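Long-range contacts in heat shock protein, putative (Plasmodium falciparum, PDB 1Y6Z), which is probably an ATP-dependent chaperone of the Hsp90 family that binds unfolded proteins, of which this chain is the middle domain: residues B[4-9]-B[17-22]; B[36-41]-B[48-53]; B[168-173]-B[250-255]. One frame throughout, in Å; residues are numbered along the deposited sequence.

Interaction 1 (B[4-9]-B[17-22]); sequences LPIWKQ and NDYYSF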
loop_
_atom_site.group_PDB
_atom_site.type_symbol
_atom_site.label_atom_id
_atom_site.label_comp_id
_atom_site.label_asym_id
_atom_site.label_seq_id
_atom_site.Cartn_x
_atom_site.Cartn_y
_atom_site.Cartn_z
ATOM N N LEU B 4 -9.360 -27.089 -18.044
ATOM C CA LEU B 4 -9.659 -25.664 -18.329
ATOM C C LEU B 4 -8.383 -24.817 -18.205
ATOM O O LEU B 4 -7.304 -25.373 -17.934
ATOM C CB LEU B 4 -10.841 -25.158 -17.480
ATOM C CG LEU B 4 -10.883 -25.013 -15.960
ATOM C CD1 LEU B 4 -12.364 -25.025 -15.531
ATOM C CD2 LEU B 4 -10.093 -26.076 -15.231
ATOM N N PRO B 5 -8.468 -23.501 -18.518
ATOM C CA PRO B 5 -7.224 -22.747 -18.525
ATOM C C PRO B 5 -6.707 -22.493 -17.104
ATOM O O PRO B 5 -7.516 -22.377 -16.170
ATOM C CB PRO B 5 -7.629 -21.437 -19.188
ATOM C CG PRO B 5 -9.040 -21.233 -18.791
ATOM C CD PRO B 5 -9.623 -22.638 -18.859
ATOM N N ILE B 6 -5.390 -22.363 -16.973
ATOM C CA ILE B 6 -4.718 -22.193 -15.673
ATOM C C ILE B 6 -5.390 -21.119 -14.789
ATOM O O ILE B 6 -5.604 -21.366 -13.612
ATOM C CB ILE B 6 -3.194 -21.936 -15.825
ATOM C CG1 ILE B 6 -2.489 -21.861 -14.459
ATOM C CG2 ILE B 6 -2.953 -20.648 -16.587
ATOM C CD1 ILE B 6 -0.950 -22.033 -14.524
ATOM N N TRP B 7 -5.759 -19.974 -15.378
ATOM C CA TRP B 7 -6.318 -18.825 -14.637
ATOM C C TRP B 7 -7.681 -19.018 -14.014
ATOM O O TRP B 7 -8.159 -18.120 -13.293
ATOM C CB TRP B 7 -6.345 -17.561 -15.492
ATOM C CG TRP B 7 -7.222 -17.640 -16.744
ATOM C CD1 TRP B 7 -8.567 -17.364 -16.843
ATOM C CD2 TRP B 7 -6.777 -17.931 -18.071
ATOM N NE1 TRP B 7 -8.989 -17.519 -18.138
ATOM C CE2 TRP B 7 -7.910 -17.847 -18.919
ATOM C CE3 TRP B 7 -5.539 -18.274 -18.626
ATOM C CZ2 TRP B 7 -7.831 -18.087 -20.283
ATOM C CZ3 TRP B 7 -5.457 -18.510 -19.994
ATOM C CH2 TRP B 7 -6.595 -18.417 -20.802
ATOM N N LYS B 8 -8.277 -20.181 -14.303
ATOM C CA LYS B 8 -9.583 -20.596 -13.808
ATOM C C LYS B 8 -9.474 -21.715 -12.773
ATOM O O LYS B 8 -10.397 -21.923 -11.979
ATOM C CB LYS B 8 -10.455 -21.045 -14.977
ATOM C CG LYS B 8 -11.699 -20.196 -15.131
ATOM C CD LYS B 8 -11.433 -18.873 -15.822
ATOM C CE LYS B 8 -12.719 -18.097 -15.937
ATOM N NZ LYS B 8 -13.784 -19.020 -16.467
ATOM N N GLN B 9 -8.355 -22.444 -12.819
ATOM C CA GLN B 9 -7.958 -23.348 -11.765
ATOM C C GLN B 9 -7.660 -22.567 -10.458
ATOM O O GLN B 9 -7.262 -21.396 -10.484
ATOM C CB GLN B 9 -6.729 -24.148 -12.216
ATOM C CG GLN B 9 -6.842 -24.731 -13.644
ATOM C CD GLN B 9 -5.740 -25.742 -13.972
ATOM O OE1 GLN B 9 -5.479 -26.658 -13.203
ATOM N NE2 GLN B 9 -5.094 -25.573 -15.128
ATOM N N ASN B 17 6.102 -24.170 -10.949
ATOM C CA ASN B 17 6.440 -24.666 -12.272
ATOM C C ASN B 17 5.267 -24.617 -13.229
ATOM O O ASN B 17 5.490 -24.391 -14.406
ATOM C CB ASN B 17 7.002 -26.080 -12.239
ATOM C CG ASN B 17 7.532 -26.516 -13.611
ATOM O OD1 ASN B 17 8.633 -26.127 -13.999
ATOM N ND2 ASN B 17 6.723 -27.282 -14.367
ATOM N N ASP B 18 4.040 -24.827 -12.736
ATOM C CA ASP B 18 2.836 -24.727 -13.525
ATOM C C ASP B 18 2.680 -23.279 -14.079
ATOM O O ASP B 18 2.317 -23.080 -15.213
ATOM C CB ASP B 18 1.597 -25.060 -12.697
ATOM C CG ASP B 18 1.465 -26.557 -12.403
ATOM O OD1 ASP B 18 1.997 -27.357 -13.196
ATOM O OD2 ASP B 18 0.850 -26.902 -11.375
ATOM N N TYR B 19 2.956 -22.296 -13.224
ATOM C CA TYR B 19 2.874 -20.871 -13.635
ATOM C C TYR B 19 4.007 -20.487 -14.616
ATOM O O TYR B 19 3.786 -19.786 -15.628
ATOM C CB TYR B 19 2.924 -20.008 -12.370
ATOM C CG TYR B 19 1.614 -19.972 -11.592
ATOM C CD1 TYR B 19 1.470 -20.672 -10.411
ATOM C CD2 TYR B 19 0.507 -19.232 -12.064
ATOM C CE1 TYR B 19 0.262 -20.613 -9.673
ATOM C CE2 TYR B 19 -0.673 -19.147 -11.334
ATOM C CZ TYR B 19 -0.793 -19.856 -10.147
ATOM O OH TYR B 19 -1.990 -19.772 -9.418
ATOM N N TYR B 20 5.216 -20.903 -14.282
ATOM C CA TYR B 20 6.382 -20.647 -15.162
ATOM C C TYR B 20 6.214 -21.302 -16.528
ATOM O O TYR B 20 6.500 -20.681 -17.539
ATOM C CB TYR B 20 7.644 -21.169 -14.515
ATOM C CG TYR B 20 8.266 -20.314 -13.451
ATOM C CD1 TYR B 20 7.552 -19.290 -12.781
ATOM C CD2 TYR B 20 9.589 -20.557 -13.059
ATOM C CE1 TYR B 20 8.153 -18.552 -11.761
ATOM C CE2 TYR B 20 10.175 -19.806 -12.052
ATOM C CZ TYR B 20 9.453 -18.793 -11.427
ATOM O OH TYR B 20 10.038 -18.020 -10.438
ATOM N N SER B 21 5.734 -22.554 -16.591
ATOM C CA SER B 21 5.461 -23.233 -17.881
ATOM C C SER B 21 4.369 -22.580 -18.693
ATOM O O SER B 21 4.487 -22.458 -19.896
ATOM C CB SER B 21 5.092 -24.715 -17.684
ATOM O OG SER B 21 6.101 -25.291 -16.878
ATOM N N PHE B 22 3.295 -22.172 -18.038
ATOM C CA PHE B 22 2.299 -21.359 -18.685
ATOM C C PHE B 22 2.832 -20.055 -19.252
ATOM O O PHE B 22 2.488 -19.715 -20.384
ATOM C CB PHE B 22 1.081 -21.091 -17.761
ATOM C CG PHE B 22 0.047 -20.222 -18.396
ATOM C CD1 PHE B 22 -0.841 -20.753 -19.305
ATOM C CD2 PHE B 22 -0.013 -18.856 -18.123
ATOM C CE1 PHE B 22 -1.778 -19.958 -19.926
ATOM C CE2 PHE B 22 -0.955 -18.046 -18.741
ATOM C CZ PHE B 22 -1.835 -18.596 -19.652
#
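The F22 ring carries the methyl group I6 CG2 on one face. CG2 sits over the middle of the ring, 3.4 Å from its centroid and 11° off the normal, a close CH-pi contact. The six-membered ring of W7 meets F22 with its edge. W7 CZ3 lies 3.6 Å from F22 CZ, which falls near the indole plane. The two planes are 65° apart, and the pair is oblique. P5 CB, from the same segment as W7, lies over one face of the indole, toward its rim. The Y19 ring has I6 CD1 over one face, with CD1 4.0 Å from Y19 CD2.

I6 therefore works with two branches. Its CG1 is anti to the backbone N (chi1 -176°), which sends CD1 to the helix backbone, 3.5 Å from D18 O. CG2 is left for F22. The polar ends of W7 and D18 bind elsewhere: W7 NE1 to D102 and D18 OD2 to the backbone N of T15.

I50 and I100 of the sheet also touch this group. The arrangement is an aromatic and aliphatic cluster that packs a short 3-10 turn and helix 16-27 on one face of the mixed sheet of the Hsp90 middle domain.

Interaction 2 (B[36-41]-B[48-53]); sequences YVHFNV and NSILYI
V37 and L51 pair through both of their backbone groups. V37 N gives to L51 O at 3.0 Å, and L51 N gives to V37 O at 2.9 Å. F39 and S49 repeat the pattern: F39 N to S49 O, and S49 N to F39 O at 2.7 Å. The S49 carbonyl also takes a CA-H contact from H38, and H38 CD2 lies 3.3 Å from S49 O, with that oxygen near the ring plane. V37-L51 and F39-S49 are the hydrogen-bonded pairs of an antiparallel beta hairpin, strands 35-41 and 47-53, edging the mixed sheet. The outward backbone groups of N48, I50 and Y52 bond to strand 98-103.

Both H38 nitrogens are satisfied from outside: ND1 by Y19 OH, NE2 by W7 O. This fixes the imidazole while I50 CG1 lies over one face, 4.0 Å from the ring centroid. S49 OG binds I100 O. S49 CB rests over one face of the F39 ring, 3.4 Å from F39 CE2. F39 CG stands between the backbone N and the carbonyl carbon (chi1 64°), which brings the ring across to S49. L51 CD1 meets that ring's edge, 3.9 Å from F39 CE2. F39 and L51 also touch helix 121-141.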
loop_
_atom_site.group_PDB
_atom_site.type_symbol
_atom_site.label_atom_id
_atom_site.label_comp_id
_atom_site.label_asym_id
_atom_site.label_seq_id
_atom_site.Cartn_x
_atom_site.Cartn_y
_atom_site.Cartn_z
ATOM N N TYR B 36 5.324 -13.376 -10.121
ATOM C CA TYR B 36 3.978 -13.427 -10.669
ATOM C C TYR B 36 2.971 -13.294 -9.550
ATOM O O TYR B 36 3.310 -13.570 -8.399
ATOM C CB TYR B 36 3.697 -14.734 -11.427
ATOM C CG TYR B 36 3.709 -15.969 -10.572
ATOM C CD1 TYR B 36 2.523 -16.504 -10.038
ATOM C CD2 TYR B 36 4.902 -16.631 -10.312
ATOM C CE1 TYR B 36 2.547 -17.644 -9.247
ATOM C CE2 TYR B 36 4.930 -17.798 -9.492
ATOM C CZ TYR B 36 3.746 -18.281 -8.983
ATOM O OH TYR B 36 3.790 -19.407 -8.188
ATOM N N VAL B 37 1.736 -12.941 -9.923
ATOM C CA VAL B 37 0.590 -13.020 -9.003
ATOM C C VAL B 37 -0.641 -13.448 -9.818
ATOM O O VAL B 37 -0.827 -12.979 -10.950
ATOM C CB VAL B 37 0.360 -11.652 -8.250
ATOM C CG1 VAL B 37 0.253 -10.529 -9.196
ATOM C CG2 VAL B 37 -0.848 -11.745 -7.300
ATOM N N HIS B 38 -1.434 -14.331 -9.219
ATOM C CA HIS B 38 -2.659 -14.843 -9.831
ATOM C C HIS B 38 -3.770 -14.326 -8.896
ATOM O O HIS B 38 -3.743 -14.616 -7.705
ATOM C CB HIS B 38 -2.593 -16.354 -9.843
ATOM C CG HIS B 38 -3.833 -17.025 -10.375
ATOM N ND1 HIS B 38 -4.013 -18.385 -10.312
ATOM C CD2 HIS B 38 -4.926 -16.533 -11.003
ATOM C CE1 HIS B 38 -5.179 -18.704 -10.854
ATOM N NE2 HIS B 38 -5.739 -17.603 -11.297
ATOM N N PHE B 39 -4.672 -13.512 -9.441
ATOM C CA PHE B 39 -5.797 -13.070 -8.641
ATOM C C PHE B 39 -7.104 -13.195 -9.377
ATOM O O PHE B 39 -7.169 -13.256 -10.609
ATOM C CB PHE B 39 -5.536 -11.655 -8.101
ATOM C CG PHE B 39 -5.423 -10.600 -9.133
ATOM C CD1 PHE B 39 -6.477 -9.692 -9.338
ATOM C CD2 PHE B 39 -4.255 -10.455 -9.894
ATOM C CE1 PHE B 39 -6.388 -8.682 -10.262
ATOM C CE2 PHE B 39 -4.159 -9.431 -10.851
ATOM C CZ PHE B 39 -5.223 -8.528 -11.028
ATOM N N ASN B 40 -8.171 -13.211 -8.595
ATOM C CA ASN B 40 -9.517 -13.363 -9.140
ATOM C C ASN B 40 -10.367 -12.341 -8.439
ATOM O O ASN B 40 -10.229 -12.160 -7.216
ATOM C CB ASN B 40 -10.030 -14.763 -8.849
ATOM C CG ASN B 40 -9.173 -15.856 -9.495
ATOM O OD1 ASN B 40 -8.950 -15.871 -10.715
ATOM N ND2 ASN B 40 -8.683 -16.783 -8.662
ATOM N N VAL B 41 -11.163 -11.621 -9.215
ATOM C CA VAL B 41 -12.126 -10.703 -8.642
ATOM C C VAL B 41 -13.542 -11.218 -8.908
ATOM O O VAL B 41 -13.856 -11.595 -10.027
ATOM C CB VAL B 41 -11.933 -9.297 -9.194
ATOM C CG1 VAL B 41 -12.874 -8.348 -8.498
ATOM C CG2 VAL B 41 -10.493 -8.857 -8.959
ATOM N N ASN B 48 -10.419 -12.853 -13.882
ATOM C CA ASN B 48 -9.230 -13.551 -13.393
ATOM C C ASN B 48 -8.003 -12.886 -13.993
ATOM O O ASN B 48 -8.068 -12.375 -15.092
ATOM C CB ASN B 48 -9.240 -14.985 -13.889
ATOM C CG ASN B 48 -10.526 -15.693 -13.603
ATOM O OD1 ASN B 48 -10.788 -16.100 -12.462
ATOM N ND2 ASN B 48 -11.333 -15.903 -14.652
ATOM N N SER B 49 -6.871 -12.879 -13.288
ATOM C CA SER B 49 -5.689 -12.324 -13.912
ATOM C C SER B 49 -4.475 -13.065 -13.409
ATOM O O SER B 49 -4.461 -13.536 -12.288
ATOM C CB SER B 49 -5.534 -10.819 -13.687
ATOM O OG SER B 49 -4.494 -10.226 -14.489
ATOM N N ILE B 50 -3.511 -13.257 -14.292
ATOM C CA ILE B 50 -2.183 -13.701 -13.818
ATOM C C ILE B 50 -1.250 -12.692 -14.449
ATOM O O ILE B 50 -1.333 -12.485 -15.667
ATOM C CB ILE B 50 -1.770 -15.135 -14.280
ATOM C CG1 ILE B 50 -2.860 -16.172 -13.995
ATOM C CG2 ILE B 50 -0.398 -15.499 -13.599
ATOM C CD1 ILE B 50 -2.542 -17.591 -14.487
ATOM N N LEU B 51 -0.370 -12.071 -13.650
ATOM C CA LEU B 51 0.471 -11.022 -14.128
ATOM C C LEU B 51 1.896 -11.484 -13.796
ATOM O O LEU B 51 2.099 -12.012 -12.752
ATOM C CB LEU B 51 0.180 -9.757 -13.320
ATOM C CG LEU B 51 -1.202 -9.068 -13.543
ATOM C CD1 LEU B 51 -1.157 -7.763 -12.613
ATOM C CD2 LEU B 51 -1.336 -8.693 -14.980
ATOM N N TYR B 52 2.828 -11.321 -14.729
ATOM C CA TYR B 52 4.213 -11.769 -14.602
ATOM C C TYR B 52 5.134 -10.560 -14.828
ATOM O O TYR B 52 4.915 -9.754 -15.714
ATOM C CB TYR B 52 4.536 -12.747 -15.712
ATOM C CG TYR B 52 3.813 -14.099 -15.593
ATOM C CD1 TYR B 52 2.579 -14.300 -16.194
ATOM C CD2 TYR B 52 4.407 -15.147 -14.885
ATOM C CE1 TYR B 52 1.910 -15.555 -16.118
ATOM C CE2 TYR B 52 3.759 -16.363 -14.782
ATOM C CZ TYR B 52 2.515 -16.567 -15.400
ATOM O OH TYR B 52 1.914 -17.830 -15.339
ATOM N N ILE B 53 6.213 -10.506 -14.065
ATOM C CA ILE B 53 7.354 -9.677 -14.337
ATOM C C ILE B 53 8.324 -10.576 -15.060
ATOM O O ILE B 53 8.742 -11.630 -14.518
ATOM C CB ILE B 53 7.977 -9.156 -13.047
ATOM C CG1 ILE B 53 6.980 -8.219 -12.363
ATOM C CG2 ILE B 53 9.317 -8.408 -13.325
ATOM C CD1 ILE B 53 7.544 -7.684 -11.049
#

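Interaction 3 (B[168-173]-B[250-255]); sequences NQEEIA and KYKGYE
A short helix, 169-173, faces a type I' beta turn, Y251 to Y254, closed by two backbone bonds, with E170 and Y251 nearest at 6.7 Å between CA atoms.

A173 points its methyl group at the Y251 ring. A173 CB lies 3.5 Å from Y251 CE1, in an oblique approach. E170 O is near the plane of the same ring, at its edge, 3.9 Å from Y251 CE1. Y251 has CG anti to its own backbone N (chi1 177°), which lays the ring beside the helix. K252 CG covers one face of this ring. Y251 OH bonds D191 OD2, and K252 NZ forms a salt bridge with the same oxygen, so D191 holds both polar ends.

E170 and K252 cross at about a right angle. The E170 chain is extended, and its OE2 comes across the aliphatic chain of the lysine, 3.6 Å from K252 CG. The charges do not meet: E170 OE2 is 4.9 Å from K252 NZ, though some attraction is likely. Water 1 makes the polar link. It donates to E170 OE1 at 3.1 Å and accepts from K252 N, also at 3.1 Å. Q169 bends at chi2 (106°) and brings NE2 within 3.7 Å of K250 O, a loose approach. K250, with its positive phi, follows helix 237-249. Within segment 250-255, K250 NZ donates to G253 O from above the carbonyl plane.

This is a small, water-bridged contact between a short helix and a loop turn. It joins the helical region after helix 145-164 to the smaller alpha/beta part of the Hsp90 middle domain, whose parallel sheet includes strand 256-258.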
loop_
_atom_site.group_PDB
_atom_site.type_symbol
_atom_site.label_atom_id
_atom_site.label_comp_id
_atom_site.label_asym_id
_atom_site.label_seq_id
_atom_site.Cartn_x
_atom_site.Cartn_y
_atom_site.Cartn_z
ATOM N N ASN B 168 -0.165 7.223 -8.611
ATOM C CA ASN B 168 0.683 6.272 -7.891
ATOM C C ASN B 168 2.117 6.718 -7.632
ATOM O O ASN B 168 2.917 5.945 -7.161
ATOM C CB ASN B 168 0.658 4.904 -8.598
ATOM C CG ASN B 168 -0.744 4.320 -8.630
ATOM O OD1 ASN B 168 -1.338 4.070 -7.596
ATOM N ND2 ASN B 168 -1.270 4.121 -9.813
ATOM N N GLN B 169 2.392 7.988 -7.925
ATOM C CA GLN B 169 3.719 8.548 -7.937
ATOM C C GLN B 169 4.498 8.219 -6.642
ATOM O O GLN B 169 5.615 7.756 -6.716
ATOM C CB GLN B 169 3.587 10.071 -8.192
ATOM C CG GLN B 169 3.424 10.880 -6.896
ATOM C CD GLN B 169 4.682 11.651 -6.512
ATOM O OE1 GLN B 169 5.569 11.860 -7.353
ATOM N NE2 GLN B 169 4.752 12.103 -5.249
ATOM N N GLU B 170 3.902 8.377 -5.453
ATOM C CA GLU B 170 4.692 8.170 -4.212
ATOM C C GLU B 170 5.085 6.728 -3.985
ATOM O O GLU B 170 6.233 6.418 -3.594
ATOM C CB GLU B 170 3.911 8.676 -2.976
ATOM C CG GLU B 170 4.679 8.496 -1.635
ATOM C CD GLU B 170 3.888 8.973 -0.398
ATOM O OE1 GLU B 170 3.341 10.098 -0.467
ATOM O OE2 GLU B 170 3.864 8.227 0.622
ATOM N N GLU B 171 4.138 5.816 -4.236
ATOM C CA GLU B 171 4.434 4.401 -4.080
ATOM C C GLU B 171 5.535 3.942 -5.049
ATOM O O GLU B 171 6.445 3.163 -4.677
ATOM C CB GLU B 171 3.173 3.574 -4.312
ATOM C CG GLU B 171 2.266 3.511 -3.123
ATOM C CD GLU B 171 1.453 2.233 -3.194
ATOM O OE1 GLU B 171 0.495 2.256 -3.996
ATOM O OE2 GLU B 171 1.825 1.212 -2.521
ATOM N N ILE B 172 5.472 4.451 -6.263
ATOM C CA ILE B 172 6.487 4.049 -7.258
ATOM C C ILE B 172 7.838 4.640 -6.844
ATOM O O ILE B 172 8.862 3.985 -6.991
ATOM C CB ILE B 172 6.114 4.480 -8.669
ATOM C CG1 ILE B 172 4.682 4.010 -9.041
ATOM C CG2 ILE B 172 7.198 3.969 -9.695
ATOM C CD1 ILE B 172 4.232 4.487 -10.458
ATOM N N ALA B 173 7.814 5.903 -6.418
ATOM C CA ALA B 173 8.997 6.659 -5.965
ATOM C C ALA B 173 9.734 5.925 -4.840
ATOM O O ALA B 173 10.978 5.931 -4.784
ATOM C CB ALA B 173 8.557 8.086 -5.510
ATOM N N LYS B 250 7.205 16.944 -4.408
ATOM C CA LYS B 250 7.970 16.500 -3.231
ATOM C C LYS B 250 8.029 14.973 -3.162
ATOM O O LYS B 250 7.484 14.263 -4.020
ATOM C CB LYS B 250 7.355 17.069 -1.933
ATOM C CG LYS B 250 7.345 18.633 -1.798
ATOM C CD LYS B 250 6.755 19.001 -0.443
ATOM C CE LYS B 250 7.220 20.352 0.060
ATOM N NZ LYS B 250 7.345 20.355 1.553
ATOM N N TYR B 251 8.690 14.477 -2.129
ATOM C CA TYR B 251 8.678 13.056 -1.823
ATOM C C TYR B 251 8.434 12.908 -0.353
ATOM O O TYR B 251 9.318 13.196 0.467
ATOM C CB TYR B 251 9.972 12.337 -2.218
ATOM C CG TYR B 251 9.947 10.867 -1.801
ATOM C CD1 TYR B 251 9.124 9.924 -2.474
ATOM C CD2 TYR B 251 10.693 10.411 -0.716
ATOM C CE1 TYR B 251 9.087 8.594 -2.070
ATOM C CE2 TYR B 251 10.657 9.066 -0.311
ATOM C CZ TYR B 251 9.823 8.180 -1.007
ATOM O OH TYR B 251 9.784 6.887 -0.657
ATOM N N LYS B 252 7.235 12.441 -0.025
ATOM C CA LYS B 252 6.816 12.206 1.348
ATOM C C LYS B 252 7.070 13.479 2.158
ATOM O O LYS B 252 7.534 13.423 3.281
ATOM C CB LYS B 252 7.485 10.960 1.985
ATOM C CG LYS B 252 7.102 9.594 1.347
ATOM C CD LYS B 252 7.591 8.375 2.157
ATOM C CE LYS B 252 7.244 7.077 1.410
ATOM N NZ LYS B 252 8.043 5.877 1.839
ATOM N N GLY B 253 6.796 14.613 1.529
ATOM C CA GLY B 253 6.828 15.941 2.174
ATOM C C GLY B 253 8.172 16.655 2.094
ATOM O O GLY B 253 8.283 17.799 2.541
ATOM N N TYR B 254 9.186 15.970 1.545
ATOM C CA TYR B 254 10.550 16.506 1.349
ATOM C C TYR B 254 10.726 17.133 -0.008
ATOM O O TYR B 254 10.315 16.579 -1.013
ATOM C CB TYR B 254 11.594 15.403 1.499
ATOM C CG TYR B 254 11.656 14.857 2.885
ATOM C CD1 TYR B 254 10.950 13.726 3.236
ATOM C CD2 TYR B 254 12.380 15.519 3.871
ATOM C CE1 TYR B 254 10.991 13.225 4.544
ATOM C CE2 TYR B 254 12.442 15.038 5.168
ATOM C CZ TYR B 254 11.733 13.899 5.500
ATOM O OH TYR B 254 11.800 13.427 6.789
ATOM N N GLU B 255 11.357 18.295 -0.032
ATOM C CA GLU B 255 11.750 18.894 -1.272
ATOM C C GLU B 255 12.976 18.150 -1.781
ATOM O O GLU B 255 13.746 17.627 -0.988
ATOM C CB GLU B 255 12.005 20.382 -1.052
ATOM C CG GLU B 255 10.727 21.164 -1.188
ATOM C CD GLU B 255 10.822 22.528 -0.586
ATOM O OE1 GLU B 255 9.923 22.859 0.233
ATOM O OE2 GLU B 255 11.799 23.259 -0.922
HETATM O O HOH W 1 5.061 12.081 -2.201
#

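Overall arrangement
Interactions 1 and 2 form one continuous region, their centres 11 Å apart. Y19 ties them twice: Y19 OH lies 2.6 Å from H38 ND1, and Y19 O lies 2.7 Å from Y52 OH, a weak hydrogen bond. Helix 16-27 is followed in the chain by strand 35-41. Interaction 3 stands apart, its centre 36 Å from that of interaction 1 and 27 Å from that of interaction 2. Its nearest atoms are about 12 Å from interaction 2. Interactions 1 and 3 lie on opposite sides of the chain's centre. Helices 121-141 and 145-164 each touch segments of both interactions 2 and 3.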